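Oxidoreductase protein (Agrobacterium radiobacter, PDB 5UI9) probably catalyses an NAD-dependent oxidation or reduction of a small hydroxy acid, as a member of the GFO/IDH/MocA oxidoreductase family. Local coordinates at residues A[123-128]-A[183-188]; A[135-140]-A[187-192]; A[150-155]-A[245-250]; A[177-182]-A[228-233]. One frame throughout, in Å; residues are numbered along the deposited sequence.

Interaction 1 of 4, residues A[123-128]-A[183-188]; sequences VHENFR and TLDIAR. With NAD (nicotinamide-adenine-dinucleotide), chain C.
E125 lays its CG against the carboxylate of D185, 3.5 Å from D185 OD2, where the residues that follow strand 121-124 pass helix 175-191. With its CG anti to the backbone N (chi1 178°), the chain passes the D185 carboxylate, and the bend at chi2 turns its own carboxylate to a water. E125 OE2 also bonds to H182 on the same helix. The water ties the two acids together, donating to E125 OE2 and to D185 OD2 while it accepts from R128 N. N126 turns to the cofactor instead. Its OD1 takes a hydrogen bond of 3.1 Å from N7N of the NAD carboxamide, and its ND2 gives one to H124 NE2, near the plane of that ring. F127 meets the helix through CB, 3.9 Å from I186 CD1. Its ring stacks with H182 and touches the bound hydroxy acid. R128 carries the main link. It grips D185 side-on: NE bonds to the syn lone pair of D185 OD2 at 2.8 Å and 160°, and NH2 reaches D185 OD1 at 3.1 Å. The guanidinium and carboxylate planes lie 27° apart. D185 OD1 is also bonded to T322, and R188 is paired with D193 and D318. R128, T322 and the water thus fix the rotation of D185. This buried ionic network joins the nicotinamide side to the substrate-domain helix, and R128 would offset the negative charge that E125 and D185 bring close together.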
# COMPACT_ATOMS: atom_id res chain seq x y z
N VAL A 123 -21.63 13.53 12.96
CA VAL A 123 -20.23 13.93 13.00
C VAL A 123 -19.91 14.65 11.70
O VAL A 123 -20.25 14.17 10.61
CB VAL A 123 -19.29 12.72 13.22
CG1 VAL A 123 -17.82 13.16 13.25
CG2 VAL A 123 -19.68 12.01 14.51
N HIS A 124 -19.28 15.82 11.80
CA HIS A 124 -18.84 16.53 10.61
C HIS A 124 -17.60 15.78 10.10
O HIS A 124 -16.47 16.12 10.44
CB HIS A 124 -18.57 18.01 10.89
CG HIS A 124 -18.34 18.83 9.66
ND1 HIS A 124 -19.10 19.93 9.35
CD2 HIS A 124 -17.42 18.72 8.67
CE1 HIS A 124 -18.67 20.46 8.22
NE2 HIS A 124 -17.65 19.74 7.78
N GLU A 125 -17.85 14.73 9.32
CA GLU A 125 -16.81 13.93 8.70
C GLU A 125 -16.95 14.11 7.19
O GLU A 125 -17.73 13.40 6.54
CB GLU A 125 -16.99 12.47 9.15
CG GLU A 125 -16.01 11.48 8.54
CD GLU A 125 -14.57 11.99 8.52
OE1 GLU A 125 -13.98 12.15 9.61
OE2 GLU A 125 -14.07 12.25 7.41
N ASN A 126 -16.19 15.06 6.64
CA ASN A 126 -16.47 15.62 5.30
C ASN A 126 -15.67 15.02 4.13
O ASN A 126 -15.96 15.32 2.97
CB ASN A 126 -16.43 17.17 5.30
CG ASN A 126 -15.08 17.76 5.75
OD1 ASN A 126 -14.02 17.16 5.56
ND2 ASN A 126 -15.13 18.95 6.34
N PHE A 127 -14.69 14.16 4.42
CA PHE A 127 -13.83 13.60 3.36
C PHE A 127 -14.61 12.70 2.40
O PHE A 127 -14.47 12.83 1.19
CB PHE A 127 -12.61 12.87 3.94
CG PHE A 127 -11.40 13.75 4.09
CD1 PHE A 127 -11.48 14.94 4.80
CD2 PHE A 127 -10.18 13.39 3.52
CE1 PHE A 127 -10.37 15.76 4.93
CE2 PHE A 127 -9.06 14.19 3.66
CZ PHE A 127 -9.15 15.38 4.36
N ARG A 128 -15.47 11.83 2.94
CA ARG A 128 -16.36 11.01 2.09
C ARG A 128 -17.33 11.84 1.22
O ARG A 128 -17.85 11.34 0.22
CB ARG A 128 -17.14 9.99 2.92
CG ARG A 128 -18.23 10.59 3.82
CD ARG A 128 -19.26 9.55 4.21
NE ARG A 128 -18.74 8.58 5.16
CZ ARG A 128 -19.44 7.59 5.71
NH1 ARG A 128 -20.72 7.42 5.42
NH2 ARG A 128 -18.86 6.78 6.58
N THR A 183 -9.28 8.99 6.38
CA THR A 183 -8.90 7.96 5.41
C THR A 183 -9.54 6.61 5.76
O THR A 183 -9.96 5.86 4.87
CB THR A 183 -7.37 7.80 5.33
OG1 THR A 183 -6.73 9.06 5.51
CG2 THR A 183 -6.97 7.22 3.99
N LEU A 184 -9.58 6.30 7.05
CA LEU A 184 -10.27 5.12 7.57
C LEU A 184 -11.78 5.17 7.33
O LEU A 184 -12.41 4.14 7.05
CB LEU A 184 -9.99 4.95 9.07
CG LEU A 184 -8.55 4.57 9.42
CD1 LEU A 184 -8.28 4.81 10.90
CD2 LEU A 184 -8.26 3.12 9.04
N ASP A 185 -12.36 6.36 7.45
CA ASP A 185 -13.78 6.55 7.15
C ASP A 185 -14.05 6.29 5.67
O ASP A 185 -15.06 5.67 5.33
CB ASP A 185 -14.26 7.97 7.50
CG ASP A 185 -15.77 8.10 7.42
OD1 ASP A 185 -16.44 7.59 8.33
OD2 ASP A 185 -16.27 8.67 6.42
N ILE A 186 -13.14 6.76 4.80
CA ILE A 186 -13.27 6.51 3.36
C ILE A 186 -13.19 5.01 3.09
O ILE A 186 -13.98 4.48 2.33
CB ILE A 186 -12.24 7.30 2.52
CG1 ILE A 186 -12.51 8.81 2.61
CG2 ILE A 186 -12.29 6.86 1.06
CD1 ILE A 186 -11.39 9.69 2.11
N ALA A 187 -12.24 4.32 3.72
CA ALA A 187 -12.10 2.87 3.55
C ALA A 187 -13.41 2.14 3.88
O ALA A 187 -13.84 1.27 3.13
CB ALA A 187 -10.96 2.33 4.40
N ARG A 188 -14.05 2.53 4.98
CA ARG A 188 -15.38 2.00 5.37
C ARG A 188 -16.47 2.34 4.36
O ARG A 188 -17.26 1.49 3.97
CB ARG A 188 -15.83 2.56 6.71
CG ARG A 188 -15.16 1.95 7.92
CD ARG A 188 -15.86 2.40 9.20
NE ARG A 188 -17.29 2.09 9.18
CZ ARG A 188 -18.30 2.97 9.20
NH1 ARG A 188 -18.11 4.29 9.29
NH2 ARG A 188 -19.54 2.50 9.15
PA NAD C . -9.07 26.18 16.59
O1A NAD C . -8.29 26.06 17.88
O2A NAD C . -8.58 27.09 15.49
O5B NAD C . -10.57 26.61 16.95
C5B NAD C . -11.25 26.15 18.11
C4B NAD C . -12.03 27.33 18.66
O4B NAD C . -12.95 26.85 19.64
C3B NAD C . -11.14 28.35 19.36
O3B NAD C . -11.44 29.66 18.85
C2B NAD C . -11.47 28.22 20.84
O2B NAD C . -11.41 29.48 21.50
C1B NAD C . -12.88 27.65 20.81
N9A NAD C . -13.29 26.80 21.95
C8A NAD C . -12.65 25.74 22.47
N7A NAD C . -13.38 25.19 23.48
C5A NAD C . -14.52 25.90 23.60
C6A NAD C . -15.73 25.88 24.45
N6A NAD C . -15.89 24.95 25.43
N1A NAD C . -16.69 26.81 24.23
C2A NAD C . -16.57 27.76 23.27
N3A NAD C . -15.49 27.83 22.46
C4A NAD C . -14.46 26.95 22.57
O3 NAD C . -9.29 24.70 16.00
PN NAD C . -9.56 24.39 14.43
O1N NAD C . -8.24 24.30 13.69
O2N NAD C . -10.63 25.32 13.91
O5D NAD C . -10.12 22.90 14.58
C5D NAD C . -11.33 22.67 15.29
C4D NAD C . -11.80 21.26 14.98
O4D NAD C . -12.03 21.16 13.57
C3D NAD C . -10.76 20.21 15.35
O3D NAD C . -11.37 19.15 16.08
C2D NAD C . -10.21 19.73 14.02
O2D NAD C . -9.88 18.35 14.01
C1D NAD C . -11.36 20.02 13.05
N1N NAD C . -10.98 20.24 11.65
C2N NAD C . -11.71 19.61 10.71
C3N NAD C . -11.45 19.74 9.36
C7N NAD C . -12.32 18.98 8.39
O7N NAD C . -13.51 18.81 8.65
N7N NAD C . -11.80 18.51 7.25
C4N NAD C . -10.40 20.56 8.96
C5N NAD C . -9.65 21.23 9.93
C6N NAD C . -9.97 21.06 11.28
O HOH W 1 -14.84 10.71 5.43

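Interaction 2 of 4, residues A[135-140]-A[187-192]; sequences AVKAVL and ARFILG
K137 lies across one face of the F189 ring, between helix 131-141 and the C-terminal end of helix 175-191. The two segments run nearly parallel, their axes 21° apart and 9.9 Å at closest approach. K137 CG sits 3.7 Å from F189 CZ, and K137 CD stands above the ring plane, offset toward the rim. F189 has its CG anti to the backbone N (chi1 -179°), which swings the ring out to meet the lysine chain. I190 packs between the helices. Its CD1 rests on K137 CB at 3.9 Å and on V136 CG1, while its CG2 meets L140 CD2 at 3.6 Å. L191 makes a lesser contact with the same L140 methyl. I190 also leans on F153 of strand 148-156, so this apolar seam continues to the mixed sheet.

The polar part is one hydrogen bond. K137 bends at chi2 and carries NZ past the ring to F189 O, at 2.9 Å. The ammonium arrives almost head-on to the carbonyl, with a C=O...N angle of 167°. The same NZ is 5.4 Å from the centre of the F189 ring, a long cation-pi approach and at most a weak attraction.

Helix 175-191 stops here, and G192 leaves it with positive phi. A lysine charge set against a carbonyl of the last turn would suit the negative end of the helix dipole. K137 therefore pairs an apolar stem on the ring with a charged end on the backbone.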
# COMPACT_ATOMS: atom_id res chain seq x y z
N ALA A 135 -17.50 10.00 -6.42
CA ALA A 135 -17.38 9.37 -7.74
C ALA A 135 -16.88 7.93 -7.65
O ALA A 135 -17.41 7.05 -8.33
CB ALA A 135 -16.49 10.20 -8.65
N VAL A 136 -15.87 7.68 -6.81
CA VAL A 136 -15.38 6.31 -6.58
C VAL A 136 -16.52 5.41 -6.06
O VAL A 136 -16.70 4.30 -6.54
CB VAL A 136 -14.17 6.29 -5.60
CG1 VAL A 136 -13.82 4.87 -5.15
CG2 VAL A 136 -12.95 6.94 -6.25
N LYS A 137 -17.27 5.91 -5.08
CA LYS A 137 -18.43 5.18 -4.54
C LYS A 137 -19.47 4.88 -5.63
O LYS A 137 -19.93 3.75 -5.75
CB LYS A 137 -19.06 5.97 -3.39
CG LYS A 137 -20.26 5.30 -2.72
CD LYS A 137 -19.90 3.94 -2.15
CE LYS A 137 -20.91 3.50 -1.10
NZ LYS A 137 -20.62 2.11 -0.67
N ALA A 138 -19.81 5.89 -6.43
CA ALA A 138 -20.83 5.74 -7.47
C ALA A 138 -20.41 4.72 -8.53
O ALA A 138 -21.22 3.91 -8.95
CB ALA A 138 -21.15 7.08 -8.12
N VAL A 139 -19.14 4.75 -8.93
CA VAL A 139 -18.62 3.76 -9.88
C VAL A 139 -18.73 2.33 -9.32
O VAL A 139 -19.18 1.43 -10.02
CB VAL A 139 -17.14 4.04 -10.27
CG1 VAL A 139 -16.55 2.89 -11.08
CG2 VAL A 139 -17.03 5.34 -11.07
N LEU A 140 -18.31 2.14 -8.08
CA LEU A 140 -18.27 0.81 -7.47
C LEU A 140 -19.68 0.26 -7.24
O LEU A 140 -19.94 -0.92 -7.50
CB LEU A 140 -17.49 0.86 -6.16
CG LEU A 140 -17.24 -0.45 -5.40
CD1 LEU A 140 -16.50 -1.47 -6.26
CD2 LEU A 140 -16.45 -0.15 -4.14
N ALA A 187 -12.24 4.32 3.72
CA ALA A 187 -12.10 2.87 3.55
C ALA A 187 -13.41 2.14 3.88
O ALA A 187 -13.84 1.27 3.13
CB ALA A 187 -10.96 2.33 4.40
N ARG A 188 -14.05 2.53 4.98
CA ARG A 188 -15.38 2.00 5.37
C ARG A 188 -16.47 2.34 4.36
O ARG A 188 -17.26 1.49 3.97
CB ARG A 188 -15.83 2.56 6.71
CG ARG A 188 -15.16 1.95 7.92
CD ARG A 188 -15.86 2.40 9.20
NE ARG A 188 -17.29 2.09 9.18
CZ ARG A 188 -18.30 2.97 9.20
NH1 ARG A 188 -18.11 4.29 9.29
NH2 ARG A 188 -19.54 2.50 9.15
N PHE A 189 -16.51 3.61 3.98
CA PHE A 189 -17.49 4.13 3.02
C PHE A 189 -17.45 3.35 1.71
O PHE A 189 -18.49 2.99 1.17
CB PHE A 189 -17.20 5.63 2.79
CG PHE A 189 -18.15 6.30 1.84
CD1 PHE A 189 -19.52 6.31 2.08
CD2 PHE A 189 -17.66 6.98 0.72
CE1 PHE A 189 -20.39 6.95 1.20
CE2 PHE A 189 -18.52 7.62 -0.15
CZ PHE A 189 -19.89 7.62 0.09
N ILE A 190 -16.24 3.07 1.21
CA ILE A 190 -16.05 2.36 -0.05
C ILE A 190 -16.18 0.83 0.07
O ILE A 190 -16.89 0.22 -0.71
CB ILE A 190 -14.69 2.72 -0.70
CG1 ILE A 190 -14.59 4.24 -0.94
CG2 ILE A 190 -14.48 1.97 -2.01
CD1 ILE A 190 -15.80 4.88 -1.61
N LEU A 191 -15.48 0.23 1.04
CA LEU A 191 -15.40 -1.25 1.13
C LEU A 191 -16.11 -1.87 2.34
O LEU A 191 -15.98 -3.07 2.58
CB LEU A 191 -13.93 -1.69 1.13
CG LEU A 191 -13.12 -1.35 -0.12
CD1 LEU A 191 -11.68 -1.80 0.07
CD2 LEU A 191 -13.72 -1.99 -1.36
N GLY A 192 -16.89 -1.06 3.06
CA GLY A 192 -17.66 -1.55 4.21
C GLY A 192 -16.87 -1.70 5.50
O GLY A 192 -15.64 -1.53 5.54

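Interaction 3 of 4, residues A[150-155]-A[245-250]; sequences WGRFSF and LIDIDG
Strands 150-155 and 245-250 pair antiparallel, their axes 179° apart and 4.6 Å at closest approach, with hydrogen-bonded pairs at W150-D249, R152-D247 and S154-L245. The W150-D249 pair is uneven: D249 N bonds to W150 O at 2.9 Å, but the bond from W150 N to D249 O is weak.

One face is apolar. F153 CD2 lies 3.8 Å from I246 CG1, and F153 CZ lies 3.8 Å from I248 CD1. The ring has its CG beside the backbone N (chi1 -53°), which brings its CD2 and CZ to the two isoleucines. The ring meets both methyl-bearing chains at a slant. G151 has no side chain, and I248 CD1 comes within 4.1 Å of G151 CA.

The other face carries W150, R152, S154, L245, D247 and D249. The edge of the W150 indole meets D247 CB at 3.9 Å. The W150 ring and the D249 carboxylate run alongside one another, their planes 45° apart. A water makes weak bonds to R152 NH1 and D247 OD2. R152 NE has its main partner in D229 on strand 225-231, as does S154 OG. D249 pairs with R256, and also with R156 and T234 of the second subunit, so this face belongs to the dimer interface.

The apolar face lies against helix 175-191, where F153 meets T183 and I186, and I248 meets I190. Strands 225-231 and 253-258 flank the pair within the large mixed sheet.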
# COMPACT_ATOMS: atom_id res chain seq x y z
N TRP A 150 -9.82 -5.77 -3.16
CA TRP A 150 -8.62 -5.13 -2.65
C TRP A 150 -8.71 -3.64 -2.83
O TRP A 150 -9.25 -3.17 -3.83
CB TRP A 150 -7.38 -5.67 -3.36
CG TRP A 150 -6.09 -5.19 -2.76
CD1 TRP A 150 -5.42 -5.75 -1.72
CD2 TRP A 150 -5.34 -4.04 -3.16
NE1 TRP A 150 -4.29 -5.02 -1.44
CE2 TRP A 150 -4.21 -3.97 -2.32
CE3 TRP A 150 -5.50 -3.07 -4.16
CZ2 TRP A 150 -3.26 -2.97 -2.43
CZ3 TRP A 150 -4.54 -2.07 -4.28
CH2 TRP A 150 -3.44 -2.03 -3.42
N GLY A 151 -8.16 -2.89 -1.89
CA GLY A 151 -8.07 -1.44 -2.04
C GLY A 151 -6.85 -0.82 -1.40
O GLY A 151 -6.25 -1.41 -0.51
N ARG A 152 -6.49 0.36 -1.88
CA ARG A 152 -5.52 1.21 -1.22
C ARG A 152 -6.08 2.62 -1.15
O ARG A 152 -6.55 3.15 -2.15
CB ARG A 152 -4.20 1.23 -1.97
CG ARG A 152 -3.12 2.02 -1.23
CD ARG A 152 -2.06 2.58 -2.15
NE ARG A 152 -1.03 3.29 -1.40
CZ ARG A 152 -0.05 4.00 -1.95
NH1 ARG A 152 0.07 4.11 -3.27
NH2 ARG A 152 0.83 4.61 -1.17
N PHE A 153 -5.99 3.21 0.04
CA PHE A 153 -6.44 4.57 0.31
C PHE A 153 -5.24 5.31 0.92
O PHE A 153 -4.79 4.96 2.00
CB PHE A 153 -7.61 4.55 1.29
CG PHE A 153 -8.74 3.66 0.86
CD1 PHE A 153 -8.73 2.30 1.16
CD2 PHE A 153 -9.82 4.18 0.15
CE1 PHE A 153 -9.76 1.47 0.75
CE2 PHE A 153 -10.86 3.35 -0.27
CZ PHE A 153 -10.83 2.00 0.03
N SER A 154 -4.76 6.34 0.22
CA SER A 154 -3.45 6.93 0.52
C SER A 154 -3.54 8.46 0.59
O SER A 154 -4.07 9.09 -0.32
CB SER A 154 -2.45 6.52 -0.57
OG SER A 154 -1.14 6.97 -0.27
N PHE A 155 -3.03 9.03 1.67
CA PHE A 155 -2.93 10.48 1.84
C PHE A 155 -1.52 10.74 2.32
O PHE A 155 -1.22 10.57 3.51
CB PHE A 155 -3.98 10.97 2.85
CG PHE A 155 -4.06 12.48 2.99
CD1 PHE A 155 -3.12 13.19 3.73
CD2 PHE A 155 -5.13 13.18 2.44
CE1 PHE A 155 -3.22 14.57 3.87
CE2 PHE A 155 -5.23 14.56 2.58
CZ PHE A 155 -4.27 15.25 3.30
N LEU A 245 -5.57 9.42 -2.67
CA LEU A 245 -5.43 8.58 -3.85
C LEU A 245 -5.99 7.20 -3.55
O LEU A 245 -5.79 6.66 -2.47
CB LEU A 245 -3.96 8.50 -4.29
CG LEU A 245 -3.25 9.86 -4.39
CD1 LEU A 245 -1.84 9.69 -4.94
CD2 LEU A 245 -4.05 10.85 -5.22
N ILE A 246 -6.71 6.62 -4.51
CA ILE A 246 -7.47 5.40 -4.26
C ILE A 246 -7.31 4.40 -5.40
O ILE A 246 -7.53 4.73 -6.57
CB ILE A 246 -8.97 5.70 -4.01
CG1 ILE A 246 -9.13 6.58 -2.75
CG2 ILE A 246 -9.76 4.40 -3.84
CD1 ILE A 246 -10.53 7.03 -2.45
N ASP A 247 -6.91 3.18 -5.04
CA ASP A 247 -6.90 2.03 -5.94
C ASP A 247 -7.93 1.05 -5.43
O ASP A 247 -7.97 0.79 -4.23
CB ASP A 247 -5.53 1.34 -5.96
CG ASP A 247 -4.38 2.26 -6.34
OD1 ASP A 247 -4.60 3.43 -6.73
OD2 ASP A 247 -3.23 1.80 -6.25
N ILE A 248 -8.77 0.53 -6.32
CA ILE A 248 -9.67 -0.58 -6.01
C ILE A 248 -9.54 -1.63 -7.10
O ILE A 248 -9.61 -1.30 -8.28
CB ILE A 248 -11.15 -0.15 -5.94
CG1 ILE A 248 -11.36 1.09 -5.05
CG2 ILE A 248 -12.03 -1.30 -5.45
CD1 ILE A 248 -11.17 0.85 -3.57
N ASP A 249 -9.38 -2.90 -6.71
CA ASP A 249 -9.43 -4.02 -7.64
C ASP A 249 -10.71 -4.82 -7.39
O ASP A 249 -11.03 -5.15 -6.24
CB ASP A 249 -8.22 -4.94 -7.46
CG ASP A 249 -6.91 -4.29 -7.91
OD1 ASP A 249 -6.91 -3.11 -8.33
OD2 ASP A 249 -5.87 -5.00 -7.83
N GLY A 250 -11.42 -5.12 -8.47
CA GLY A 250 -12.62 -5.96 -8.43
C GLY A 250 -12.51 -7.12 -9.38
O GLY A 250 -11.59 -7.20 -10.20
O HOH W 2 -1.82 4.57 -5.12

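Interaction 4 of 4, residues A[177-182]-A[228-233]; sequences EDLGIH and VDVSYA. With 8A1 ((2S)-2,3-dihydroxy-2-methylpropanoic acid), chain D.
L179 packs on V230 and Y232 where helix 175-191 lies against the open mixed sheet of the GFO/IDH/MocA C-terminal domain, beside its substrate pocket. The helix has a wider pi-type turn at 177-180. The tight part is apolar. L179 CD1 presses against V230 CG1 at 3.4 Å, closer than usual for two carbons, as the two side chains pass each other head to tail. L179 has its CG anti to the backbone N (chi1 178°), which puts CD1 on V230 and leaves CD2 toward the ligand. G180 CA lies 4.3 Å from V230 CG1.

Toward the ligand the packing between the segments is looser. L179 CG and Y232 CE2 are 4.0 Å apart, and D178 OD2 comes no nearer to the tyrosine ring than that. The bound dihydroxy acid bridges the two segments instead. D178 takes one ligand hydroxyl on each oxygen: O2 on OD1 and O1 on OD2. K98 also holds D178 OD1 in a salt bridge. H182 NE2 gives a nearly straight bond of 167° to ligand O, in the ring plane. With E125 on its ND1, the ring is held from two sides. This lysine, aspartate and histidine cluster around the ligand is consistent with a catalytic site of this family. Ligand O1 has a second partner across the contact: Y232 OH donates to it at 2.6 Å, near the plane of the tyrosine ring.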
# COMPACT_ATOMS: atom_id res chain seq x y z
N GLU A 177 -5.44 10.19 14.54
CA GLU A 177 -6.52 10.99 15.13
C GLU A 177 -6.96 12.17 14.25
O GLU A 177 -8.14 12.45 14.13
CB GLU A 177 -6.09 11.51 16.50
CG GLU A 177 -7.15 12.30 17.25
CD GLU A 177 -6.68 12.87 18.58
OE1 GLU A 177 -7.47 13.60 19.21
OE2 GLU A 177 -5.52 12.61 18.99
N ASP A 178 -6.00 12.87 13.65
CA ASP A 178 -6.31 14.07 12.88
C ASP A 178 -6.77 13.77 11.45
O ASP A 178 -7.74 14.36 10.97
CB ASP A 178 -5.09 14.99 12.81
CG ASP A 178 -5.32 16.19 11.91
OD1 ASP A 178 -6.35 16.87 12.10
OD2 ASP A 178 -4.49 16.43 11.00
N LEU A 179 -6.05 12.88 10.78
CA LEU A 179 -6.17 12.70 9.33
C LEU A 179 -6.57 11.28 8.95
O LEU A 179 -7.48 11.09 8.13
CB LEU A 179 -4.85 13.12 8.68
CG LEU A 179 -4.63 12.99 7.17
CD1 LEU A 179 -4.26 11.57 6.76
CD2 LEU A 179 -5.83 13.50 6.38
N GLY A 180 -5.90 10.29 9.55
CA GLY A 180 -6.25 8.87 9.37
C GLY A 180 -7.71 8.58 9.64
O GLY A 180 -8.31 7.72 9.00
N ILE A 181 -8.28 9.30 10.60
CA ILE A 181 -9.71 9.25 10.89
C ILE A 181 -10.55 9.45 9.62
O ILE A 181 -11.54 8.74 9.42
CB ILE A 181 -10.07 10.25 12.01
CG1 ILE A 181 -11.43 9.94 12.64
CG2 ILE A 181 -10.01 11.70 11.53
CD1 ILE A 181 -11.57 10.54 14.02
N HIS A 182 -10.14 10.37 8.75
CA HIS A 182 -10.79 10.57 7.45
C HIS A 182 -10.55 9.39 6.51
O HIS A 182 -11.48 8.89 5.89
CB HIS A 182 -10.26 11.82 6.73
CG HIS A 182 -10.53 13.11 7.42
ND1 HIS A 182 -11.81 13.55 7.72
CD2 HIS A 182 -9.69 14.09 7.82
CE1 HIS A 182 -11.73 14.74 8.29
NE2 HIS A 182 -10.46 15.09 8.38
N VAL A 228 -4.53 1.41 4.30
CA VAL A 228 -4.65 2.84 4.55
C VAL A 228 -3.27 3.33 4.96
O VAL A 228 -2.74 2.93 6.00
CB VAL A 228 -5.67 3.14 5.66
CG1 VAL A 228 -5.65 4.62 6.04
CG2 VAL A 228 -7.06 2.74 5.19
N ASP A 229 -2.68 4.17 4.12
CA ASP A 229 -1.36 4.71 4.40
C ASP A 229 -1.41 6.23 4.39
O ASP A 229 -1.85 6.84 3.42
CB ASP A 229 -0.30 4.13 3.44
CG ASP A 229 -0.53 4.52 1.99
OD1 ASP A 229 -1.28 3.83 1.29
OD2 ASP A 229 0.11 5.49 1.54
N VAL A 230 -0.99 6.83 5.50
CA VAL A 230 -1.03 8.27 5.68
C VAL A 230 0.33 8.78 6.15
O VAL A 230 1.06 8.08 6.86
CB VAL A 230 -2.17 8.71 6.65
CG1 VAL A 230 -3.52 8.31 6.08
CG2 VAL A 230 -1.99 8.14 8.05
N SER A 231 0.65 10.00 5.72
CA SER A 231 1.92 10.64 6.05
C SER A 231 1.81 12.14 5.89
O SER A 231 1.25 12.61 4.89
CB SER A 231 3.03 10.11 5.13
OG SER A 231 4.25 10.83 5.31
N TYR A 232 2.33 12.89 6.87
CA TYR A 232 2.59 14.33 6.74
C TYR A 232 4.10 14.65 6.64
O TYR A 232 4.51 15.80 6.83
CB TYR A 232 1.92 15.11 7.88
CG TYR A 232 0.53 15.62 7.55
CD1 TYR A 232 0.32 16.47 6.46
CD2 TYR A 232 -0.57 15.28 8.34
CE1 TYR A 232 -0.95 16.96 6.16
CE2 TYR A 232 -1.84 15.76 8.04
CZ TYR A 232 -2.02 16.60 6.95
OH TYR A 232 -3.27 17.08 6.65
N ALA A 233 4.91 13.65 6.30
CA ALA A 233 6.36 13.83 6.10
C ALA A 233 6.82 13.38 4.70
O ALA A 233 7.98 13.02 4.51
CB ALA A 233 7.12 13.07 7.18
OXT 8A1 D . -8.97 18.25 7.16
C 8A1 D . -8.59 17.92 8.30
O 8A1 D . -9.34 17.36 9.13
CA 8A1 D . -7.16 18.21 8.71
CB 8A1 D . -6.37 16.94 8.42
O1 8A1 D . -4.96 17.14 8.58
O2 8A1 D . -7.10 18.53 10.11
C3 8A1 D . -6.63 19.41 7.93

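In the fold
Helix 175-191 runs through interactions 1, 2 and 4. Its residues 177-182 face strand 225-231. Residues 183-188 face the turn after strand 121-124. The end of the helix, 187-192, faces helix 131-141. Interaction 3 lies in the mixed sheet that this helix packs on, about 10 Å from interaction 2 and about 15 Å from interaction 4, centre to centre. Along the chain interaction 4 is nested within the loop closed by interaction 3, while interactions 1 and 3 cross. Interaction 1 joins the NAD-binding Rossmann part to the C-terminal domain, and interactions 2, 3 and 4 lie within the latter. One helix thus touches the cofactor side, the substrate pocket and the sheet.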